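DegV domain-containing protein spr0652 (Streptococcus pneumoniae, PDB 6CNG) binds linoleic acid and probably other long-chain fatty acids, and may take part in lipid transport or fatty acid metabolism. Local coordinates at residues L65-Y75 with T281-E291. Residues are numbered along the deposited sequence; the frame is centred on the assembly and turned at random.
Sequences LDIDQMMETMY and TSGLCSFYAEE. With EIC (linoleic acid), chain C.
Tyr-75, long enough to carry a polar hydroxyl across to the end of helix 283-289, donates from OH to the anti lone pair of Glu-290 OE1 (2.8 Å). The planes of the ring and that carboxylate are inclined by 40°, and a weak bond from Glu-291 N also ends on Tyr-75 OH. One helical turn earlier, the flexible thioether of Met-71, bent at chi2 (-70°) and again at chi3, lays CE 3.3 Å from Ser-286 O and SD against the backbone of Ser-286 and Phe-287. Met-74, slim and unbranched, brings CG to the edge of the Phe-287 ring, 3.8 Å from CE1. At the start of the helices branched Ile-67 touches two sites at once, CD1 near Thr-281 O and CG2 against Ser-286 OG; Gly-283, lacking a side chain, lets Leu-65 CD2 come within 4.2 Å of its CA. In this DegV-family protein the helices cross at -33°, axes 10.2 Å apart, and helix 283-289 separates helix 67-75 from the fatty acid: Tyr-288 CB lies 3.3 Å from linoleic acid C10. Ser-282 caps its helix through Cys-285 N while hydrogen-bonding Ser-29 O. Asn-187 N holds Glu-290 OE2; Arg-254 bridges Asp-68 and Glu-291, probably easing their like charges; Asn-255 binds Glu-291 OE2.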
loop_
_atom_site.group_PDB
_atom_site.type_symbol
_atom_site.label_atom_id
_atom_site.label_comp_id
_atom_site.label_asym_id
_atom_site.label_seq_id
_atom_site.Cartn_x
_atom_site.Cartn_y
_atom_site.Cartn_z
ATOM N N LEU A 65 -1.561 -6.700 -15.882
ATOM C CA LEU A 65 -2.332 -7.743 -15.231
ATOM C C LEU A 65 -3.823 -7.458 -15.311
ATOM O O LEU A 65 -4.291 -6.376 -14.933
ATOM C CB LEU A 65 -1.919 -7.872 -13.765
ATOM C CG LEU A 65 -2.604 -9.028 -13.011
ATOM C CD1 LEU A 65 -2.169 -10.379 -13.586
ATOM C CD2 LEU A 65 -2.345 -8.982 -11.552
ATOM N N ASP A 66 -4.576 -8.449 -15.791
ATOM C CA ASP A 66 -6.025 -8.448 -15.650
ATOM C C ASP A 66 -6.303 -8.866 -14.220
ATOM O O ASP A 66 -6.263 -10.054 -13.889
ATOM C CB ASP A 66 -6.670 -9.432 -16.614
ATOM C CG ASP A 66 -8.163 -9.255 -16.706
ATOM O OD1 ASP A 66 -8.756 -8.550 -15.869
ATOM O OD2 ASP A 66 -8.759 -9.811 -17.648
ATOM N N ILE A 67 -6.549 -7.882 -13.352
ATOM C CA ILE A 67 -6.762 -8.200 -11.948
ATOM C C ILE A 67 -8.023 -9.029 -11.787
ATOM O O ILE A 67 -8.068 -9.955 -10.978
ATOM C CB ILE A 67 -6.802 -6.925 -11.089
ATOM C CG1 ILE A 67 -5.502 -6.156 -11.221
ATOM C CG2 ILE A 67 -6.992 -7.281 -9.670
ATOM C CD1 ILE A 67 -5.568 -4.764 -10.666
ATOM N N ASP A 68 -9.067 -8.709 -12.544
ATOM C CA ASP A 68 -10.327 -9.420 -12.385
ATOM C C ASP A 68 -10.205 -10.898 -12.752
ATOM O O ASP A 68 -10.810 -11.753 -12.104
ATOM C CB ASP A 68 -11.425 -8.706 -13.169
ATOM C CG ASP A 68 -11.842 -7.381 -12.507
ATOM O OD1 ASP A 68 -11.641 -7.252 -11.286
ATOM O OD2 ASP A 68 -12.368 -6.471 -13.195
ATOM N N GLN A 69 -9.394 -11.221 -13.752
ATOM C CA GLN A 69 -9.223 -12.610 -14.148
ATOM C C GLN A 69 -8.374 -13.359 -13.133
ATOM O O GLN A 69 -8.611 -14.533 -12.856
ATOM C CB GLN A 69 -8.569 -12.644 -15.525
ATOM C CG GLN A 69 -7.785 -13.889 -15.817
ATOM C CD GLN A 69 -8.638 -15.125 -15.723
ATOM O OE1 GLN A 69 -8.182 -16.166 -15.255
ATOM N NE2 GLN A 69 -9.888 -15.024 -16.176
ATOM N N MET A 70 -7.386 -12.694 -12.560
ATOM C CA MET A 70 -6.590 -13.323 -11.520
ATOM C C MET A 70 -7.445 -13.684 -10.320
ATOM O O MET A 70 -7.383 -14.805 -9.800
ATOM C CB MET A 70 -5.504 -12.344 -11.114
ATOM C CG MET A 70 -4.511 -12.899 -10.144
ATOM S SD MET A 70 -4.139 -11.707 -8.888
ATOM C CE MET A 70 -5.604 -11.763 -7.923
ATOM N N MET A 71 -8.252 -12.740 -9.861
ATOM C CA MET A 71 -9.082 -12.997 -8.700
ATOM C C MET A 71 -10.066 -14.130 -8.969
ATOM O O MET A 71 -10.254 -15.013 -8.126
ATOM C CB MET A 71 -9.803 -11.708 -8.311
ATOM C CG MET A 71 -8.852 -10.622 -7.808
ATOM S SD MET A 71 -8.079 -10.914 -6.195
ATOM C CE MET A 71 -9.461 -10.640 -5.108
ATOM N N GLU A 72 -10.724 -14.105 -10.140
ATOM C CA GLU A 72 -11.667 -15.164 -10.498
ATOM C C GLU A 72 -10.997 -16.521 -10.427
ATOM O O GLU A 72 -11.558 -17.482 -9.891
ATOM C CB GLU A 72 -12.185 -14.914 -11.920
ATOM C CG GLU A 72 -13.245 -15.906 -12.422
ATOM C CD GLU A 72 -13.928 -15.468 -13.707
ATOM O OE1 GLU A 72 -14.801 -16.219 -14.190
ATOM O OE2 GLU A 72 -13.610 -14.378 -14.229
ATOM N N THR A 73 -9.781 -16.605 -10.945
ATOM C CA THR A 73 -9.033 -17.849 -10.930
ATOM C C THR A 73 -8.686 -18.250 -9.519
ATOM O O THR A 73 -8.823 -19.421 -9.153
ATOM C CB THR A 73 -7.776 -17.688 -11.768
ATOM O OG1 THR A 73 -8.156 -17.327 -13.093
ATOM C CG2 THR A 73 -6.987 -18.953 -11.817
ATOM N N MET A 74 -8.279 -17.284 -8.702
ATOM C CA MET A 74 -7.916 -17.584 -7.335
ATOM C C MET A 74 -9.106 -18.134 -6.585
ATOM O O MET A 74 -9.006 -19.133 -5.879
ATOM C CB MET A 74 -7.388 -16.298 -6.719
ATOM C CG MET A 74 -6.973 -16.372 -5.264
ATOM S SD MET A 74 -8.318 -16.101 -4.158
ATOM C CE MET A 74 -8.820 -14.464 -4.557
ATOM N N TYR A 75 -10.250 -17.505 -6.730
ATOM C CA TYR A 75 -11.375 -17.950 -5.956
ATOM C C TYR A 75 -11.907 -19.261 -6.472
ATOM O O TYR A 75 -12.561 -19.988 -5.728
ATOM C CB TYR A 75 -12.449 -16.899 -6.020
ATOM C CG TYR A 75 -12.284 -15.738 -5.057
ATOM C CD1 TYR A 75 -12.302 -15.936 -3.690
ATOM C CD2 TYR A 75 -12.163 -14.444 -5.522
ATOM C CE1 TYR A 75 -12.195 -14.870 -2.810
ATOM C CE2 TYR A 75 -12.053 -13.361 -4.638
ATOM C CZ TYR A 75 -12.073 -13.583 -3.296
ATOM O OH TYR A 75 -11.959 -12.521 -2.417
ATOM N N THR A 281 -7.361 -1.150 -6.016
ATOM C CA THR A 281 -6.226 -1.881 -5.492
ATOM C C THR A 281 -5.395 -2.519 -6.604
ATOM O O THR A 281 -5.901 -2.854 -7.682
ATOM C CB THR A 281 -6.729 -2.964 -4.552
ATOM O OG1 THR A 281 -7.912 -3.551 -5.094
ATOM C CG2 THR A 281 -7.063 -2.387 -3.227
ATOM N N SER A 282 -4.110 -2.717 -6.310
ATOM C CA SER A 282 -3.227 -3.507 -7.140
ATOM C C SER A 282 -3.621 -4.975 -7.083
ATOM O O SER A 282 -4.503 -5.392 -6.341
ATOM C CB SER A 282 -1.784 -3.352 -6.666
ATOM O OG SER A 282 -1.597 -3.830 -5.366
ATOM N N GLY A 283 -2.938 -5.781 -7.889
ATOM C CA GLY A 283 -3.171 -7.214 -7.848
ATOM C C GLY A 283 -2.846 -7.798 -6.496
ATOM O O GLY A 283 -3.611 -8.582 -5.943
ATOM N N LEU A 284 -1.726 -7.377 -5.925
ATOM C CA LEU A 284 -1.326 -7.844 -4.616
ATOM C C LEU A 284 -2.309 -7.390 -3.565
ATOM O O LEU A 284 -2.750 -8.172 -2.727
ATOM C CB LEU A 284 0.043 -7.263 -4.327
ATOM C CG LEU A 284 0.723 -7.753 -3.067
ATOM C CD1 LEU A 284 0.208 -7.020 -1.860
ATOM C CD2 LEU A 284 0.540 -9.252 -2.939
ATOM N N CYS A 285 -2.629 -6.120 -3.566
ATOM C CA CYS A 285 -3.540 -5.625 -2.555
ATOM C C CYS A 285 -4.928 -6.192 -2.744
ATOM O O CYS A 285 -5.612 -6.454 -1.762
ATOM C CB CYS A 285 -3.538 -4.112 -2.552
ATOM S SG CYS A 285 -1.974 -3.414 -1.950
ATOM N N SER A 286 -5.358 -6.407 -3.982
ATOM C CA SER A 286 -6.644 -7.070 -4.203
ATOM C C SER A 286 -6.622 -8.476 -3.640
ATOM O O SER A 286 -7.588 -8.930 -3.039
ATOM C CB SER A 286 -6.986 -7.114 -5.694
ATOM O OG SER A 286 -6.915 -5.825 -6.262
ATOM N N PHE A 287 -5.510 -9.168 -3.814
ATOM C CA PHE A 287 -5.417 -10.541 -3.384
ATOM C C PHE A 287 -5.569 -10.654 -1.891
ATOM O O PHE A 287 -6.223 -11.575 -1.395
ATOM C CB PHE A 287 -4.048 -11.054 -3.804
ATOM C CG PHE A 287 -3.739 -12.413 -3.314
ATOM C CD1 PHE A 287 -4.472 -13.490 -3.717
ATOM C CD2 PHE A 287 -2.689 -12.614 -2.471
ATOM C CE1 PHE A 287 -4.166 -14.739 -3.265
ATOM C CE2 PHE A 287 -2.394 -13.863 -2.020
ATOM C CZ PHE A 287 -3.115 -14.917 -2.420
ATOM N N TYR A 288 -4.967 -9.745 -1.161
ATOM C CA TYR A 288 -4.973 -9.859 0.284
ATOM C C TYR A 288 -6.110 -9.123 0.943
ATOM O O TYR A 288 -6.613 -9.576 1.973
ATOM C CB TYR A 288 -3.661 -9.347 0.816
ATOM C CG TYR A 288 -2.646 -10.389 0.749
ATOM C CD1 TYR A 288 -2.813 -11.567 1.451
ATOM C CD2 TYR A 288 -1.533 -10.224 -0.004
ATOM C CE1 TYR A 288 -1.887 -12.532 1.415
ATOM C CE2 TYR A 288 -0.579 -11.196 -0.047
ATOM C CZ TYR A 288 -0.760 -12.360 0.665
ATOM O OH TYR A 288 0.188 -13.363 0.637
ATOM N N ALA A 289 -6.520 -8.001 0.403
ATOM C CA ALA A 289 -7.670 -7.321 0.984
ATOM C C ALA A 289 -8.975 -7.982 0.584
ATOM O O ALA A 289 -9.961 -7.897 1.325
ATOM C CB ALA A 289 -7.681 -5.855 0.560
ATOM N N GLU A 290 -8.983 -8.618 -0.590
ATOM C CA GLU A 290 -10.093 -9.405 -1.100
ATOM C C GLU A 290 -11.311 -8.563 -1.421
ATOM O O GLU A 290 -11.294 -7.337 -1.299
ATOM C CB GLU A 290 -10.438 -10.532 -0.126
ATOM C CG GLU A 290 -9.270 -11.503 0.101
ATOM C CD GLU A 290 -9.718 -12.894 0.521
ATOM O OE1 GLU A 290 -10.568 -13.500 -0.165
ATOM O OE2 GLU A 290 -9.222 -13.386 1.543
ATOM N N GLU A 291 -12.364 -9.220 -1.859
ATOM C CA GLU A 291 -13.500 -8.495 -2.394
ATOM C C GLU A 291 -14.200 -7.724 -1.296
ATOM O O GLU A 291 -14.440 -8.241 -0.204
ATOM C CB GLU A 291 -14.438 -9.468 -3.077
ATOM C CG GLU A 291 -13.798 -10.154 -4.271
ATOM C CD GLU A 291 -13.525 -9.209 -5.395
ATOM O OE1 GLU A 291 -12.662 -9.531 -6.229
ATOM O OE2 GLU A 291 -14.162 -8.142 -5.450
HETATM C C1 EIC C . 4.792 -11.439 -0.318
HETATM C C2 EIC C . 3.767 -10.319 -0.176
HETATM C C3 EIC C . 2.940 -10.402 1.087
HETATM C C4 EIC C . 2.167 -9.126 1.330
HETATM C C5 EIC C . 1.417 -9.159 2.643
HETATM C C6 EIC C . 0.729 -7.832 2.946
HETATM C C7 EIC C . -0.541 -7.593 2.118
HETATM C C8 EIC C . -1.085 -6.194 2.343
HETATM C C9 EIC C . -2.252 -5.993 1.406
HETATM C C10 EIC C . -3.491 -6.183 1.803
HETATM C C11 EIC C . -3.845 -6.636 3.214
HETATM C C12 EIC C . -4.971 -5.713 3.661
HETATM C C13 EIC C . -4.994 -5.058 4.802
HETATM C C14 EIC C . -3.892 -5.182 5.833
HETATM C C15 EIC C . -2.757 -4.195 5.569
HETATM C C16 EIC C . -1.695 -4.343 6.648
HETATM C C17 EIC C . -0.483 -3.511 6.349
HETATM C C18 EIC C . 0.555 -3.729 7.426
HETATM O O1 EIC C . 6.008 -11.250 -0.043
HETATM O O2 EIC C . 4.407 -12.566 -0.715
#